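Local coordinates for protein DNA polymerase III, beta subunit (Eubacterium rectale, PDB 3T0P) that probably forms a ring-shaped, head-to-tail homodimer around DNA that tethers DNA polymerases and other proteins and lends them processivity, at residues S145-D148 with L154-G157; V169-L172 with I177-R180; Q201-I206 with I224-E229; K323-A328 with Y359-V364; C348-K351 with K356-Y359. One frame throughout, in Å; residues are numbered along the deposited sequence.

Contact 1: residues S145-D148 with L154-G157; sequences SIAD and LMTG
The backbone N of Ala-147 donates to the carbonyl O of Met-155 over 2.9 Å, the one hydrogen bond that crosses between 145-148 and 154-157. It is nearly straight at the hydrogen (169°), yet the donor stands above the carbonyl plane, 48° out of it, and is not on a lone pair. Segment 145-148 is loop, and 154-157 runs from a turn into strand 157-163, at Gly-157. The receiving segment is itself folded back: N of Gly-157 bonds to O of Leu-154 at 3.1 Å, and the backbone angles of Met-155 and Thr-156 match a type I beta turn. Beside the crossing bond the touch is aliphatic. The methyl CB of Ala-147 rests on CB of Met-155 at 3.7 Å. Met-155 is a selenomethionine whose chain bends at the third torsion, so that CE curls back to 3.8 Å from CB of Ala-147; one small methyl is thereby held against both ends of a longer side chain. Ile-146 instead meets backbone oxygens, with CG2 3.6 Å from O of Gly-157 and CD1 3.7 Å from O of Thr-156. Its CG1 stands between the backbone N and the carbonyl carbon (chi1 64°), which sends CD1 toward the turn and CG2 toward the start of the strand. Around the contact, Thr-156 OG1 is bonded to O of Lys-153, and Ile-146 and Met-155 lean on Ser-171 and Leu-172 of the next hairpin. The polar tie is thus purely backbone, and the side chains contribute modest apolar packing around a single hydrogen bond.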
# COMPACT_ATOMS: atom_id res chain seq x y z
N SER B 145 -0.75 -3.68 -22.17
CA SER B 145 -0.34 -4.70 -23.14
C SER B 145 0.90 -4.32 -23.96
O SER B 145 1.12 -4.91 -25.01
CB SER B 145 -1.50 -5.10 -24.04
OG SER B 145 -2.16 -3.98 -24.58
N ILE B 146 1.75 -3.44 -23.43
CA ILE B 146 3.07 -3.16 -24.01
C ILE B 146 3.99 -4.33 -23.57
O ILE B 146 3.69 -4.97 -22.55
CB ILE B 146 3.62 -1.76 -23.60
CG1 ILE B 146 3.88 -1.68 -22.06
CG2 ILE B 146 2.72 -0.62 -24.11
CD1 ILE B 146 4.68 -0.44 -21.58
N ALA B 147 5.09 -4.61 -24.28
CA ALA B 147 5.97 -5.71 -23.87
C ALA B 147 6.66 -5.43 -22.52
O ALA B 147 7.02 -4.28 -22.25
CB ALA B 147 7.00 -6.01 -24.93
N ASP B 148 6.80 -6.47 -21.68
CA ASP B 148 7.43 -6.39 -20.35
C ASP B 148 8.97 -6.60 -20.42
O ASP B 148 9.63 -6.64 -19.38
CB ASP B 148 6.79 -7.41 -19.38
CG ASP B 148 6.65 -8.80 -19.97
OD1 ASP B 148 7.65 -9.55 -19.96
OD2 ASP B 148 5.54 -9.12 -20.48
N LEU B 154 9.94 -1.27 -30.33
CA LEU B 154 8.62 -0.76 -30.72
C LEU B 154 7.48 -1.32 -29.84
O LEU B 154 6.53 -0.60 -29.53
CB LEU B 154 8.35 -1.07 -32.19
CG LEU B 154 9.15 -0.21 -33.17
CD1 LEU B 154 9.23 -0.87 -34.52
CD2 LEU B 154 8.59 1.21 -33.26
N MSE B 155 7.59 -2.58 -29.41
CA MSE B 155 6.59 -3.22 -28.53
C MSE B 155 6.57 -2.62 -27.15
O MSE B 155 5.57 -2.78 -26.45
CB MSE B 155 6.85 -4.71 -28.42
CG MSE B 155 6.41 -5.46 -29.62
SE MSE B 155 6.40 -7.38 -29.35
CE MSE B 155 7.93 -7.77 -28.12
N THR B 156 7.66 -1.92 -26.73
CA THR B 156 7.74 -1.26 -25.41
C THR B 156 7.04 0.11 -25.44
O THR B 156 6.84 0.71 -24.39
CB THR B 156 9.19 -1.12 -24.93
OG1 THR B 156 9.88 -0.21 -25.77
CG2 THR B 156 9.91 -2.46 -24.89
N GLY B 157 6.64 0.57 -26.62
CA GLY B 157 5.91 1.82 -26.73
C GLY B 157 4.47 1.64 -27.17
O GLY B 157 3.99 0.52 -27.32

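Contact 2: residues V169-L172 with I177-R180; sequences VVSL and ISIR
Val-170 fits into the dip between Ile-177 and Ile-179 on one face of an antiparallel hairpin. Its CG1 lies 3.9 Å from CG2 of Ile-177, while CG2 of Val-170 meets CG2 of Ile-179, also at 3.9 Å. The three side chains stand side by side and point the same way. With CG1 of Val-170 opposite its backbone N (chi1 -177°), the two methyls fork along the partner strand, one for each isoleucine. Leu-172 continues this face by setting CB 3.9 Å from CG1 of Ile-177. A threonine at Val-170, with a hydroxyl for one methyl, would probably leave one isoleucine without its apolar mate and set a polar group among hydrocarbons. On the other face, OG of Ser-171 sits 3.6 Å from CB of Ser-178; OG of Ser-171 bonds to O of Thr-142, and both hydroxyls bond to OG of Ser-145. The register is fixed by two hydrogen-bonded pairs, Val-169 with Arg-180 and Ser-171 with Ser-178; the shorter bonds include Arg-180 N to Val-169 O at 2.9 Å, and the strand axes run 173° apart. The hairpin lies inside a larger antiparallel sheet, with strand 157-163 beyond 169-172 and strand 357-361 beyond 177-180, while Val-138 of helix 132-140 packs on Val-169 and Arg-180.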
# COMPACT_ATOMS: atom_id res chain seq x y z
N VAL B 169 -4.92 4.69 -30.61
CA VAL B 169 -3.84 4.35 -29.69
C VAL B 169 -3.73 2.85 -29.66
O VAL B 169 -4.74 2.16 -29.49
CB VAL B 169 -4.05 4.99 -28.29
CG1 VAL B 169 -2.97 4.57 -27.30
CG2 VAL B 169 -4.11 6.51 -28.41
N VAL B 170 -2.51 2.33 -29.92
CA VAL B 170 -2.26 0.88 -30.06
C VAL B 170 -1.08 0.45 -29.20
O VAL B 170 -0.04 1.10 -29.19
CB VAL B 170 -1.99 0.50 -31.56
CG1 VAL B 170 -1.81 -1.01 -31.75
CG2 VAL B 170 -3.09 1.01 -32.48
N SER B 171 -1.23 -0.70 -28.52
CA SER B 171 -0.17 -1.41 -27.82
C SER B 171 -0.28 -2.90 -28.14
O SER B 171 -1.38 -3.39 -28.43
CB SER B 171 -0.20 -1.17 -26.32
OG SER B 171 -1.41 -1.66 -25.77
N LEU B 172 0.85 -3.60 -28.16
CA LEU B 172 0.91 -5.03 -28.43
C LEU B 172 2.19 -5.61 -27.83
O LEU B 172 3.18 -4.91 -27.69
CB LEU B 172 0.77 -5.36 -29.94
CG LEU B 172 1.85 -4.92 -30.93
CD1 LEU B 172 2.90 -6.02 -31.14
CD2 LEU B 172 1.24 -4.63 -32.28
N ILE B 177 -3.36 -7.42 -28.62
CA ILE B 177 -3.37 -6.08 -29.17
C ILE B 177 -4.51 -5.32 -28.52
O ILE B 177 -5.63 -5.82 -28.44
CB ILE B 177 -3.46 -6.06 -30.74
CG1 ILE B 177 -2.41 -7.00 -31.42
CG2 ILE B 177 -3.34 -4.62 -31.30
CD1 ILE B 177 -2.52 -7.11 -32.98
N SER B 178 -4.20 -4.12 -28.01
CA SER B 178 -5.18 -3.20 -27.44
C SER B 178 -5.25 -1.98 -28.32
O SER B 178 -4.22 -1.35 -28.56
CB SER B 178 -4.81 -2.82 -26.02
OG SER B 178 -4.71 -3.99 -25.23
N ILE B 179 -6.43 -1.68 -28.84
CA ILE B 179 -6.66 -0.53 -29.73
C ILE B 179 -7.82 0.29 -29.21
O ILE B 179 -8.93 -0.22 -29.04
CB ILE B 179 -6.92 -0.94 -31.22
CG1 ILE B 179 -5.90 -1.98 -31.71
CG2 ILE B 179 -6.94 0.29 -32.14
CD1 ILE B 179 -6.31 -2.71 -32.97
N ARG B 180 -7.58 1.59 -29.03
CA ARG B 180 -8.60 2.55 -28.66
C ARG B 180 -8.75 3.59 -29.75
O ARG B 180 -7.77 4.00 -30.36
CB ARG B 180 -8.29 3.19 -27.33
CG ARG B 180 -8.67 2.31 -26.12
CD ARG B 180 -10.16 2.35 -25.89
NE ARG B 180 -10.57 1.44 -24.82
CZ ARG B 180 -11.76 1.48 -24.23
NH1 ARG B 180 -12.67 2.38 -24.60
NH2 ARG B 180 -12.04 0.64 -23.24

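Contact 3: residues Q201-I206 with I224-E229; sequences QEISKI and IVFEFE
Ile-203 and Ile-206 of helix 197-206 pack on Phe-226 and Phe-228 of strand 223-228, a largely buried helix-on-sheet contact within the central domain of this sliding clamp. It is part of the DNA-clamp fold, in which helices lie against antiparallel sheets. The helix and strand segments run almost parallel, 4° between their directions, with axes 11.7 Å apart, so side chains do most of the bridging. The two phenylalanines are two residues apart and both start toward the helix. CD1 of Ile-203 carries the first touch: it lies over a face of the Phe-226 ring, 3.9 Å from the centroid and 29° off the normal, a CH-pi contact displaced toward CG. CG1 of Ile-203 is opposite the backbone N (chi1 -156°), which extends CD1 toward the strand. The second touch is turned differently. CD1 of Ile-206 comes to the edge of the Phe-228 ring, near its plane, 3.5 Å from CZ, and the two side chains cross at about a right angle. Cutting Phe-228 back to an alanine would probably leave Ile-206 CD1 without its aromatic neighbour and open a gap between Ile-206 and the strand. Val-233 of strand 231-236 also touches both isoleucines, and Leu-135 and Ile-139 of helix 132-140 meet Phe-226 and Ile-203 respectively. Near the exposed Glu-229 a water donates to O of Ile-206 at 3.0 Å and, by a weak bond of 3.4 Å, to OE1 of Glu-229.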
# COMPACT_ATOMS: atom_id res chain seq x y z
N GLN B 201 3.41 5.95 -18.76
CA GLN B 201 3.22 5.54 -17.36
C GLN B 201 3.51 6.70 -16.41
O GLN B 201 2.72 6.95 -15.50
CB GLN B 201 4.14 4.36 -17.00
CG GLN B 201 3.69 3.03 -17.55
CD GLN B 201 4.77 1.97 -17.48
OE1 GLN B 201 5.98 2.26 -17.41
NE2 GLN B 201 4.37 0.71 -17.56
N GLU B 202 4.59 7.46 -16.64
CA GLU B 202 4.96 8.59 -15.78
C GLU B 202 3.98 9.76 -15.92
O GLU B 202 3.66 10.41 -14.92
CB GLU B 202 6.40 9.06 -16.07
CG GLU B 202 7.46 8.00 -15.75
CD GLU B 202 7.33 7.31 -14.40
OE1 GLU B 202 7.15 8.01 -13.38
OE2 GLU B 202 7.38 6.06 -14.37
N ILE B 203 3.47 9.99 -17.13
CA ILE B 203 2.52 11.09 -17.33
C ILE B 203 1.15 10.75 -16.65
O ILE B 203 0.49 11.67 -16.14
CB ILE B 203 2.42 11.53 -18.81
CG1 ILE B 203 1.92 12.96 -18.90
CG2 ILE B 203 1.63 10.60 -19.67
CD1 ILE B 203 2.48 13.71 -20.04
N SER B 204 0.77 9.44 -16.59
CA SER B 204 -0.41 8.98 -15.87
C SER B 204 -0.38 9.41 -14.39
O SER B 204 -1.41 9.77 -13.84
CB SER B 204 -0.52 7.46 -15.94
OG SER B 204 -1.18 7.08 -17.13
N LYS B 205 0.80 9.39 -13.78
CA LYS B 205 1.01 9.73 -12.37
C LYS B 205 0.95 11.25 -12.10
O LYS B 205 0.80 11.63 -10.94
CB LYS B 205 2.38 9.21 -11.91
CG LYS B 205 2.52 7.69 -11.90
CD LYS B 205 3.94 7.33 -11.50
CE LYS B 205 4.25 5.87 -11.63
NZ LYS B 205 5.69 5.62 -11.40
N ILE B 206 1.13 12.13 -13.11
CA ILE B 206 1.14 13.57 -12.81
C ILE B 206 -0.06 14.32 -13.40
O ILE B 206 -0.25 15.49 -13.08
CB ILE B 206 2.46 14.24 -13.22
CG1 ILE B 206 2.81 14.08 -14.73
CG2 ILE B 206 3.58 13.78 -12.30
CD1 ILE B 206 3.97 14.97 -15.20
N ILE B 224 7.82 14.20 -28.70
CA ILE B 224 6.43 14.45 -28.34
C ILE B 224 6.49 15.36 -27.11
O ILE B 224 7.32 15.15 -26.23
CB ILE B 224 5.57 13.19 -28.14
CG1 ILE B 224 4.08 13.58 -27.91
CG2 ILE B 224 6.12 12.26 -27.03
CD1 ILE B 224 3.05 12.41 -28.20
N VAL B 225 5.66 16.41 -27.09
CA VAL B 225 5.56 17.39 -26.01
C VAL B 225 4.11 17.42 -25.51
O VAL B 225 3.18 17.47 -26.31
CB VAL B 225 6.05 18.80 -26.47
CG1 VAL B 225 5.91 19.84 -25.36
CG2 VAL B 225 7.49 18.74 -27.00
N PHE B 226 3.93 17.33 -24.19
CA PHE B 226 2.66 17.43 -23.50
C PHE B 226 2.70 18.66 -22.62
O PHE B 226 3.62 18.77 -21.82
CB PHE B 226 2.40 16.19 -22.61
CG PHE B 226 2.38 14.87 -23.32
CD1 PHE B 226 3.56 14.16 -23.53
CD2 PHE B 226 1.18 14.30 -23.73
CE1 PHE B 226 3.54 12.93 -24.18
CE2 PHE B 226 1.17 13.07 -24.36
CZ PHE B 226 2.35 12.40 -24.59
N GLU B 227 1.73 19.57 -22.75
CA GLU B 227 1.63 20.74 -21.87
C GLU B 227 0.31 20.71 -21.15
O GLU B 227 -0.72 20.49 -21.76
CB GLU B 227 1.75 22.07 -22.61
CG GLU B 227 2.81 22.17 -23.67
CD GLU B 227 2.90 23.61 -24.13
OE1 GLU B 227 1.85 24.18 -24.51
OE2 GLU B 227 3.99 24.21 -23.96
N PHE B 228 0.35 20.95 -19.86
CA PHE B 228 -0.82 20.98 -19.00
C PHE B 228 -0.45 21.75 -17.75
O PHE B 228 0.65 21.55 -17.23
CB PHE B 228 -1.35 19.56 -18.68
CG PHE B 228 -0.37 18.66 -17.96
CD1 PHE B 228 0.67 18.05 -18.65
CD2 PHE B 228 -0.47 18.46 -16.58
CE1 PHE B 228 1.60 17.24 -17.97
CE2 PHE B 228 0.45 17.63 -15.91
CZ PHE B 228 1.47 17.02 -16.61
N GLU B 229 -1.34 22.66 -17.32
CA GLU B 229 -1.20 23.53 -16.14
C GLU B 229 0.13 24.29 -16.26
O GLU B 229 0.29 25.01 -17.24
CB GLU B 229 -1.36 22.74 -14.83
CG GLU B 229 -2.63 21.89 -14.82
CD GLU B 229 -2.82 20.92 -13.67
OE1 GLU B 229 -1.82 20.50 -13.03
OE2 GLU B 229 -3.99 20.52 -13.45
O HOH W 1 -0.28 17.92 -11.38

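Contact 4: residues K323-A328 with Y359-V364; sequences KFFIDA and YLILPV
Ile-361 drives both of its branches into helix 322-329, between Phe-324 and Phe-325. CG1 is opposite the carbonyl carbon and CG2 opposite the backbone N, so the two branches part, CD1 to the Phe-325 ring and CG2 to the base of Phe-324. CD1 sits 3.8 Å above the plane of the Phe-325 ring, over its centre and 11° off the normal, a well-centred CH-pi contact. CG2 meets CB of Phe-324 at 3.7 Å. Phe-325 presents this face with a first torsion of -103°, away from the staggered positions; its ring also meets Phe-320 edge-to-face. One helical turn on from Phe-324, CB of Ala-328 rests 3.9 Å from CG of Tyr-359, and the small methyl lets the strand's tyrosine lie close to the helix. The tyrosine OH is bonded to O of Gln-141. On the helix itself Lys-323 NZ forms a salt bridge to OD2 of Asp-327, 2.9 Å, the oxygen accepting on its syn lone pair, and this OD2 also pairs with Arg-176 from the central domain's hairpin. Helix and strand directions differ by 173°. This antiparallel helix-on-strand packing belongs to the C-terminal domain of the DNA-clamp fold.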
# COMPACT_ATOMS: atom_id res chain seq x y z
N LYS B 323 -4.86 -13.79 -17.51
CA LYS B 323 -4.31 -12.44 -17.32
C LYS B 323 -4.72 -11.46 -18.45
O LYS B 323 -5.13 -10.33 -18.17
CB LYS B 323 -2.78 -12.50 -17.22
CG LYS B 323 -2.09 -11.16 -17.01
CD LYS B 323 -0.59 -11.23 -17.32
CE LYS B 323 0.13 -9.97 -16.89
NZ LYS B 323 -0.32 -8.77 -17.66
N PHE B 324 -4.64 -11.91 -19.71
CA PHE B 324 -4.96 -11.12 -20.90
C PHE B 324 -6.44 -10.67 -20.92
O PHE B 324 -6.74 -9.54 -21.30
CB PHE B 324 -4.61 -11.91 -22.16
CG PHE B 324 -3.14 -12.31 -22.30
CD1 PHE B 324 -2.15 -11.66 -21.57
CD2 PHE B 324 -2.76 -13.34 -23.16
CE1 PHE B 324 -0.80 -12.02 -21.70
CE2 PHE B 324 -1.41 -13.70 -23.28
CZ PHE B 324 -0.44 -13.03 -22.56
N PHE B 325 -7.34 -11.53 -20.47
CA PHE B 325 -8.75 -11.20 -20.42
C PHE B 325 -9.03 -10.25 -19.27
O PHE B 325 -9.79 -9.30 -19.44
CB PHE B 325 -9.58 -12.48 -20.29
CG PHE B 325 -10.21 -12.88 -21.60
CD1 PHE B 325 -11.44 -12.34 -21.99
CD2 PHE B 325 -9.56 -13.73 -22.47
CE1 PHE B 325 -12.00 -12.66 -23.23
CE2 PHE B 325 -10.12 -14.05 -23.72
CZ PHE B 325 -11.34 -13.53 -24.07
N ILE B 326 -8.45 -10.51 -18.09
CA ILE B 326 -8.61 -9.69 -16.90
C ILE B 326 -8.11 -8.27 -17.21
O ILE B 326 -8.85 -7.31 -17.02
CB ILE B 326 -7.88 -10.32 -15.68
CG1 ILE B 326 -8.64 -11.54 -15.16
CG2 ILE B 326 -7.71 -9.29 -14.56
CD1 ILE B 326 -7.81 -12.51 -14.32
N ASP B 327 -6.91 -8.14 -17.79
CA ASP B 327 -6.35 -6.81 -18.14
C ASP B 327 -7.30 -6.02 -19.02
O ASP B 327 -7.56 -4.86 -18.71
CB ASP B 327 -5.01 -6.92 -18.88
CG ASP B 327 -3.83 -7.40 -18.08
OD1 ASP B 327 -3.97 -7.55 -16.83
OD2 ASP B 327 -2.76 -7.66 -18.70
N ALA B 328 -7.87 -6.66 -20.09
CA ALA B 328 -8.77 -5.95 -21.00
C ALA B 328 -10.13 -5.69 -20.37
O ALA B 328 -10.65 -4.59 -20.52
CB ALA B 328 -8.94 -6.74 -22.30
N TYR B 359 -9.97 -5.23 -28.58
CA TYR B 359 -8.99 -5.98 -27.80
C TYR B 359 -8.84 -7.34 -28.47
O TYR B 359 -9.82 -8.09 -28.58
CB TYR B 359 -9.34 -6.07 -26.30
CG TYR B 359 -9.32 -4.72 -25.63
CD1 TYR B 359 -8.13 -4.17 -25.17
CD2 TYR B 359 -10.48 -3.97 -25.48
CE1 TYR B 359 -8.09 -2.90 -24.61
CE2 TYR B 359 -10.46 -2.71 -24.89
CZ TYR B 359 -9.25 -2.16 -24.49
OH TYR B 359 -9.24 -0.91 -23.91
N LEU B 360 -7.67 -7.59 -29.05
CA LEU B 360 -7.35 -8.86 -29.73
C LEU B 360 -6.52 -9.68 -28.77
O LEU B 360 -5.56 -9.17 -28.24
CB LEU B 360 -6.58 -8.59 -31.05
CG LEU B 360 -6.18 -9.77 -31.94
CD1 LEU B 360 -5.83 -9.29 -33.32
CD2 LEU B 360 -4.94 -10.53 -31.40
N ILE B 361 -6.91 -10.91 -28.50
CA ILE B 361 -6.17 -11.79 -27.59
C ILE B 361 -5.90 -13.08 -28.34
O ILE B 361 -6.83 -13.65 -28.89
CB ILE B 361 -6.94 -12.01 -26.24
CG1 ILE B 361 -7.19 -10.68 -25.49
CG2 ILE B 361 -6.21 -13.01 -25.34
CD1 ILE B 361 -8.42 -10.66 -24.60
N LEU B 362 -4.65 -13.55 -28.37
CA LEU B 362 -4.34 -14.82 -29.00
C LEU B 362 -4.66 -15.94 -28.02
O LEU B 362 -4.31 -15.84 -26.85
CB LEU B 362 -2.88 -14.94 -29.48
CG LEU B 362 -2.39 -14.04 -30.61
CD1 LEU B 362 -0.91 -14.30 -30.90
CD2 LEU B 362 -3.20 -14.24 -31.88
N PRO B 363 -5.32 -17.01 -28.48
CA PRO B 363 -5.60 -18.11 -27.57
C PRO B 363 -4.38 -19.02 -27.40
O PRO B 363 -3.42 -18.92 -28.16
CB PRO B 363 -6.73 -18.86 -28.31
CG PRO B 363 -6.44 -18.66 -29.72
CD PRO B 363 -5.81 -17.30 -29.84
N VAL B 364 -4.49 -19.97 -26.48
CA VAL B 364 -3.49 -20.97 -26.22
C VAL B 364 -3.47 -21.96 -27.38
O VAL B 364 -4.52 -22.37 -27.89
CB VAL B 364 -3.79 -21.65 -24.87
CG1 VAL B 364 -3.12 -23.01 -24.76
CG2 VAL B 364 -3.37 -20.74 -23.73

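Contact 5: residues C348-K351 with K356-Y359; sequences CFIK and KFIY. With EDO (1,2-ethanediol), chain V.
Ile-350 and Tyr-359 trade two backbone hydrogen bonds, N of Ile-350 to O of Tyr-359 at 2.7 Å and N of Tyr-359 to O of Ile-350 at 2.9 Å. Both are straight, 173° at the hydrogen, and both donors lie in the carbonyl plane, as expected of an antiparallel hydrogen-bonded pair. Each acceptor takes more than one group. O of Tyr-359 also receives a CA-H contact from Phe-349, 3.3 Å from CA; O of Ile-350 has a similar one from CA of Ile-358, and it lies at the edge of the Phe-357 ring, in the ring's plane, 3.6 Å from CD1. The Phe-357 ring can reach it because CG stands between its backbone N and carbonyl carbon (chi1 63°). Outward-facing backbone groups are paired too: Phe-349 with Tyr-340 and Lys-351 with Asn-338 on strand 336-341, and Ile-358 with Ile-179 on strand 176-184. At the turn, the carboxylate of Asp-352 accepts from the backbone N of Lys-356 and of Phe-357. On one face CG2 of Ile-358 reaches the edge of the Phe-349 ring, 3.7 Å from CD2. The extended Lys-351 chain runs alongside, CE 3.9 Å from the same CG2. Its NZ gives a weak bond, 3.3 Å, to O1 of an ethanediol, probably from the crystallisation liquor. The hairpin's inner polar groups are thus matched by backbone, while the lysine packs its methylenes along Ile-358 and has only that weak ethanediol bond for its NZ here.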
# COMPACT_ATOMS: atom_id res chain seq x y z
N CYS B 348 -9.11 -13.98 -30.70
CA CYS B 348 -10.43 -13.63 -30.19
C CYS B 348 -10.48 -12.10 -30.14
O CYS B 348 -9.49 -11.47 -29.73
CB CYS B 348 -10.71 -14.26 -28.83
SG CYS B 348 -12.22 -13.64 -28.02
N PHE B 349 -11.60 -11.50 -30.54
CA PHE B 349 -11.74 -10.04 -30.47
C PHE B 349 -12.82 -9.62 -29.51
O PHE B 349 -13.92 -10.15 -29.56
CB PHE B 349 -12.06 -9.43 -31.85
CG PHE B 349 -11.06 -9.67 -32.95
CD1 PHE B 349 -11.11 -10.83 -33.71
CD2 PHE B 349 -10.14 -8.69 -33.30
CE1 PHE B 349 -10.20 -11.04 -34.76
CE2 PHE B 349 -9.24 -8.89 -34.36
CZ PHE B 349 -9.27 -10.06 -35.08
N ILE B 350 -12.50 -8.68 -28.63
CA ILE B 350 -13.46 -8.02 -27.77
C ILE B 350 -13.73 -6.68 -28.45
O ILE B 350 -12.80 -5.87 -28.60
CB ILE B 350 -13.05 -7.86 -26.29
CG1 ILE B 350 -12.38 -9.13 -25.72
CG2 ILE B 350 -14.28 -7.41 -25.47
CD1 ILE B 350 -11.84 -8.95 -24.21
N LYS B 351 -14.95 -6.51 -28.98
CA LYS B 351 -15.34 -5.29 -29.68
C LYS B 351 -16.59 -4.71 -29.08
O LYS B 351 -17.33 -5.39 -28.36
CB LYS B 351 -15.56 -5.53 -31.18
CG LYS B 351 -14.30 -5.79 -31.97
CD LYS B 351 -14.57 -5.66 -33.46
CE LYS B 351 -13.35 -5.96 -34.31
NZ LYS B 351 -13.51 -5.54 -35.73
N LYS B 356 -15.40 2.11 -30.32
CA LYS B 356 -14.45 2.78 -29.43
C LYS B 356 -13.21 1.93 -29.16
O LYS B 356 -12.15 2.49 -28.90
CB LYS B 356 -15.13 3.18 -28.10
CG LYS B 356 -15.98 4.44 -28.26
CD LYS B 356 -17.03 4.58 -27.20
CE LYS B 356 -17.92 5.77 -27.46
N PHE B 357 -13.32 0.58 -29.25
CA PHE B 357 -12.15 -0.25 -28.95
C PHE B 357 -12.16 -1.59 -29.65
O PHE B 357 -13.21 -2.07 -30.10
CB PHE B 357 -12.05 -0.51 -27.42
CG PHE B 357 -13.21 -1.27 -26.80
CD1 PHE B 357 -13.34 -2.65 -26.98
CD2 PHE B 357 -14.15 -0.62 -26.01
CE1 PHE B 357 -14.41 -3.36 -26.41
CE2 PHE B 357 -15.20 -1.33 -25.42
CZ PHE B 357 -15.33 -2.69 -25.63
N ILE B 358 -10.97 -2.21 -29.70
CA ILE B 358 -10.73 -3.58 -30.18
C ILE B 358 -9.64 -4.18 -29.31
O ILE B 358 -8.54 -3.65 -29.28
CB ILE B 358 -10.38 -3.77 -31.67
CG1 ILE B 358 -11.33 -3.02 -32.62
CG2 ILE B 358 -10.34 -5.28 -32.00
CD1 ILE B 358 -10.85 -3.00 -34.15
N TYR B 359 -9.97 -5.23 -28.58
CA TYR B 359 -8.99 -5.98 -27.80
C TYR B 359 -8.84 -7.34 -28.47
O TYR B 359 -9.82 -8.09 -28.58
CB TYR B 359 -9.34 -6.07 -26.30
CG TYR B 359 -9.32 -4.72 -25.63
CD1 TYR B 359 -8.13 -4.17 -25.17
CD2 TYR B 359 -10.48 -3.97 -25.48
CE1 TYR B 359 -8.09 -2.90 -24.61
CE2 TYR B 359 -10.46 -2.71 -24.89
CZ TYR B 359 -9.25 -2.16 -24.49
OH TYR B 359 -9.24 -0.91 -23.91
C1 EDO V . -15.95 -8.58 -35.90
O1 EDO V . -14.52 -8.67 -36.11
C2 EDO V . -16.47 -7.19 -36.25
O2 EDO V . -17.87 -7.07 -35.94

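How the contacts relate
Contacts 2, 4 and 5 share one antiparallel sheet that runs from the central into the C-terminal domain: strand 176-184 of contact 2 borders strand 357-361, which contacts 4 and 5 share. The seam is stitched by Ile-179 N to Ile-358 O, 2.9 Å, Leu-360 N to Ile-177 O, 2.8 Å, and Arg-180 NE to Tyr-359 OH, 2.9 Å. Contact 1 docks on contact 2 where Ser-145 OG lies 2.6 Å from Ser-178 OG and 2.7 Å from Ser-171 OG, both probable hydrogen bonds. Contact 3 lies further off, about 19 Å from contacts 1 and 2 and 28 Å from contact 4 between centres, but brushes contact 1 where Ile-146 CD1 lies 4.2 Å from Gln-201 NE2.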